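PDB 4WES: nitrogenase molybdenum-iron protein beta chain from Clostridium pasteurianum, which forms, with the alpha chain, the nitrogenase component that reduces dinitrogen to ammonium and holds an [8Fe-7S] cluster at their interface. Local coordinates for residues B[51-56]-B[63-68]. Residues are numbered along the deposited sequence; the frame is centred on the assembly and turned at random. Where two conformers were deposited one is given.
With CLF (Fe(8)-S(7) cluster), chain H.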
ATOM      1  N   TYR B  51     -18.141  11.368  21.966  1.00  7.47           N
ATOM      2  CA  TYR B  51     -17.676  11.550  20.602  1.00  8.29           C
ATOM      3  C   TYR B  51     -16.165  11.611  20.498  1.00  7.41           C
ATOM      4  O   TYR B  51     -15.546  11.092  19.566  1.00  7.94           O
ATOM      5  CB  TYR B  51     -18.281  12.815  19.996  1.00  8.03           C
ATOM      6  CG  TYR B  51     -19.701  12.754  19.511  1.00  8.04           C
ATOM      7  CD1 TYR B  51     -20.307  11.580  19.065  1.00  8.38           C
ATOM      8  CD2 TYR B  51     -20.418  13.938  19.345  1.00  8.61           C
ATOM      9  CE1 TYR B  51     -21.578  11.574  18.501  1.00  8.78           C
ATOM     10  CE2 TYR B  51     -21.693  13.946  18.781  1.00  8.86           C
ATOM     11  CZ  TYR B  51     -22.255  12.778  18.349  1.00  8.57           C
ATOM     12  OH  TYR B  51     -23.522  12.832  17.801  1.00  8.87           O
ATOM     13  N   HIS B  52     -15.539  12.290  21.458  1.00  7.90           N
ATOM     14  CA  HIS B  52     -14.073  12.539  21.398  1.00  8.15           C
ATOM     15  C   HIS B  52     -13.296  11.276  21.718  1.00  7.44           C
ATOM     16  O   HIS B  52     -12.313  10.947  21.041  1.00  8.12           O
ATOM     17  CB  HIS B  52     -13.726  13.731  22.309  1.00  8.34           C
ATOM     18  CG  HIS B  52     -14.486  14.963  21.909  1.00  8.08           C
ATOM     19  ND1 HIS B  52     -14.575  16.055  22.732  1.00  8.75           N
ATOM     20  CD2 HIS B  52     -15.273  15.201  20.833  1.00  8.68           C
ATOM     21  CE1 HIS B  52     -15.375  16.932  22.164  1.00  8.58           C
ATOM     22  NE2 HIS B  52     -15.819  16.439  21.015  1.00  8.80           N
ATOM     23  N   ARG B  53     -13.730  10.545  22.735  1.00  7.62           N
ATOM     24  CA  ARG B  53     -13.168   9.218  22.986  1.00  7.82           C
ATOM     25  C   ARG B  53     -13.311   8.324  21.778  1.00  7.44           C
ATOM     26  O   ARG B  53     -12.427   7.554  21.416  1.00  8.29           O
ATOM     27  CB  ARG B  53     -13.887   8.557  24.180  1.00  7.82           C
ATOM     28  CG  ARG B  53     -13.585   9.233  25.522  1.00  8.03           C
ATOM     29  CD  ARG B  53     -14.405   8.594  26.627  1.00  8.65           C
ATOM     30  NE  ARG B  53     -13.967   7.209  26.813  1.00  8.40           N
ATOM     31  CZ  ARG B  53     -14.708   6.218  27.270  1.00  8.93           C
ATOM     32  NH1 ARG B  53     -15.932   6.420  27.704  1.00  9.82           N
ATOM     33  NH2 ARG B  53     -14.194   4.995  27.291  1.00  9.98           N
ATOM     34  N   THR B  54     -14.489   8.390  21.140  1.00  7.40           N
ATOM     35  CA  THR B  54     -14.796   7.525  20.009  1.00  7.19           C
ATOM     36  C   THR B  54     -13.873   7.730  18.849  1.00  7.05           C
ATOM     37  O   THR B  54     -13.413   6.755  18.221  1.00  7.79           O
ATOM     38  CB  THR B  54     -16.282   7.698  19.608  1.00  7.56           C
ATOM     39  OG1 THR B  54     -17.100   7.163  20.663  1.00  7.87           O
ATOM     40  CG2 THR B  54     -16.621   7.006  18.317  1.00  7.68           C
ATOM     41  N   VAL B  55     -13.612   8.989  18.477  1.00  7.26           N
ATOM     42  CA  VAL B  55     -12.777   9.215  17.294  1.00  7.21           C
ATOM     43  C   VAL B  55     -11.362   8.672  17.549  1.00  7.09           C
ATOM     44  O   VAL B  55     -10.723   8.143  16.652  1.00  7.76           O
ATOM     45  CB  VAL B  55     -12.798  10.678  16.822  1.00  7.72           C
ATOM     46  CG1 VAL B  55     -12.103  11.592  17.798  1.00  7.99           C
ATOM     47  CG2 VAL B  55     -12.192  10.808  15.435  1.00  8.25           C
ATOM     48  N   LEU B  56     -10.856   8.835  18.775  1.00  7.55           N
ATOM     49  CA  LEU B  56      -9.546   8.283  19.099  1.00  7.63           C
ATOM     50  C   LEU B  56      -9.526   6.759  18.963  1.00  7.20           C
ATOM     51  O   LEU B  56      -8.548   6.217  18.421  1.00  8.08           O
ATOM     52  CB  LEU B  56      -9.136   8.728  20.492  1.00  7.88           C
ATOM     53  CG  LEU B  56      -8.846  10.232  20.649  1.00  8.88           C
ATOM     54  CD1 LEU B  56      -8.630  10.583  22.112  1.00 10.17           C
ATOM     55  CD2 LEU B  56      -7.633  10.663  19.823  1.00 10.57           C
ATOM     56  N   PRO B  63      -8.305   1.451  23.180  1.00  7.79           N
ATOM     57  CA  PRO B  63      -9.094   2.177  24.155  1.00  8.32           C
ATOM     58  C   PRO B  63      -8.673   3.653  24.198  1.00  8.53           C
ATOM     59  O   PRO B  63      -7.517   3.977  23.912  1.00  9.25           O
ATOM     60  CB  PRO B  63      -8.709   1.495  25.491  1.00  9.58           C
ATOM     61  CG  PRO B  63      -8.223   0.142  25.076  1.00  9.45           C
ATOM     62  CD  PRO B  63      -7.485   0.403  23.794  1.00  9.25           C
ATOM     63  N   ALA B  64      -9.589   4.496  24.629  1.00  8.40           N
ATOM     64  CA  ALA B  64      -9.281   5.918  24.881  1.00  8.71           C
ATOM     65  C   ALA B  64     -10.176   6.372  26.007  1.00  8.41           C
ATOM     66  O   ALA B  64     -11.368   6.655  25.786  1.00  9.89           O
ATOM     67  CB  ALA B  64      -9.470   6.770  23.631  1.00  9.14           C
ATOM     68  N   MET B  65      -9.632   6.415  27.220  1.00  9.08           N
ATOM     69  CA  MET B  65     -10.397   6.673  28.430  0.52  9.59           C
ATOM     70  C   MET B  65     -10.530   8.157  28.702  1.00  9.54           C
ATOM     71  O   MET B  65      -9.546   8.900  28.545  1.00 10.70           O
ATOM     72  CB  MET B  65      -9.660   6.047  29.613  0.52  9.70           C
ATOM     73  CG  MET B  65      -9.931   4.563  29.748  0.52 11.86           C
ATOM     74  SD  MET B  65     -11.652   4.327  30.217  0.52 12.73           S
ATOM     75  CE  MET B  65     -12.013   2.784  29.434  0.52 12.30           C
ATOM     76  N   ALA B  66     -11.712   8.577  29.145  1.00  9.27           N
ATOM     77  CA  ALA B  66     -11.921   9.930  29.678  1.00  8.79           C
ATOM     78  C   ALA B  66     -13.213   9.913  30.485  1.00  9.38           C
ATOM     79  O   ALA B  66     -14.148   9.177  30.166  1.00  9.72           O
ATOM     80  CB  ALA B  66     -12.011  10.997  28.596  1.00  9.68           C
ATOM     81  N   SER B  67     -13.246  10.756  31.519  1.00  9.55           N
ATOM     82  CA  SER B  67     -14.433  11.010  32.314  1.00  8.98           C
ATOM     83  C   SER B  67     -15.092  12.319  31.851  1.00  8.84           C
ATOM     84  O   SER B  67     -14.518  13.096  31.086  1.00  9.53           O
ATOM     85  CB  SER B  67     -14.049  11.103  33.782  1.00  9.47           C
ATOM     86  OG  SER B  67     -12.980  11.988  33.983  1.00 10.95           O
ATOM     87  N   THR B  68     -16.308  12.552  32.351  1.00  9.08           N
ATOM     88  CA  THR B  68     -17.044  13.761  32.004  1.00  9.40           C
ATOM     89  C   THR B  68     -17.869  14.251  33.203  1.00  9.04           C
ATOM     90  O   THR B  68     -18.241  13.486  34.098  1.00  9.98           O
ATOM     91  CB  THR B  68     -17.987  13.546  30.763  1.00  9.90           C
ATOM     92  OG1 THR B  68     -18.858  14.677  30.609  1.00 10.01           O
ATOM     93  CG2 THR B  68     -18.839  12.303  30.883  1.00 10.70           C
TER
HETATM   94 FE1  CLF H 604     -23.150  19.492  23.154  1.00  8.84          FE
HETATM   95 FE2  CLF H 604     -21.298  17.858  22.783  1.00  9.41          FE
HETATM   96 FE3  CLF H 604     -23.843  16.995  22.140  1.00  8.59          FE
HETATM   97 FE4  CLF H 604     -22.526  18.868  20.686  1.00  8.55          FE
HETATM   98  S1  CLF H 604     -21.152  20.232  22.083  1.00  9.07           S
HETATM   99  S2A CLF H 604     -23.004  17.440  24.257  1.00  9.11           S
HETATM  100  S4A CLF H 604     -21.946  16.676  20.910  1.00  9.16           S
HETATM  101  S3A CLF H 604     -24.697  19.058  21.464  1.00  8.69           S
HETATM  102 FE5  CLF H 604     -19.699  19.825  18.958  0.66 11.95          FE
HETATM  103 FE6  CLF H 604     -18.407  22.328  21.226  0.66 10.01          FE
HETATM  104 FE7  CLF H 604     -17.236  20.095  20.129  1.00  8.51          FE
HETATM  105 FE8  CLF H 604     -18.959  19.349  22.056  1.00  9.34          FE
HETATM  106  S2B CLF H 604     -18.491  21.677  19.029  1.00  9.43           S
HETATM  107  S3B CLF H 604     -17.177  20.729  22.356  1.00  9.35           S
HETATM  108  S4B CLF H 604     -18.549  18.196  20.088  1.00  8.70           S
HETATM  109  O   HOH W   1     -12.343   3.678  25.302  1.00 13.14           O
HETATM  110  O   HOH W   2     -13.127   5.151  23.222  1.00 13.73           O
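In the beta-alpha-beta unit made by strand 38-43, helix 46-60 and strand 67-68, Arg-53 of the helix reaches across to Ala-64 in the chain that leads into the second, parallel strand. NE of Arg-53 donates to O of Ala-64 at 2.8 Å. The N-H...O angle of 169° makes the bond nearly straight. The oxygen lies only 2° out of the guanidinium plane, while NE sits in the carbonyl plane. A bend at chi3 (66°) in an otherwise extended aliphatic chain turns this edge onto the carbonyl. Water 1 closes a second link, accepting from NH2 of Arg-53 and from N of Ala-64, so the guanidinium is tied at two nitrogens, which should limit its rotation. Toward the N-terminal end of the helix, His-52 and Tyr-51 belong to the pocket of the Fe(8)-S(7) cluster: NE2 of His-52 approaches sulfur S4B edge-on at 3.4 Å. Apolar contacts complete the join, with CG of Arg-53 3.9 Å from CB of Ala-66, and CB of Leu-56 3.7 Å from CB of Ala-64.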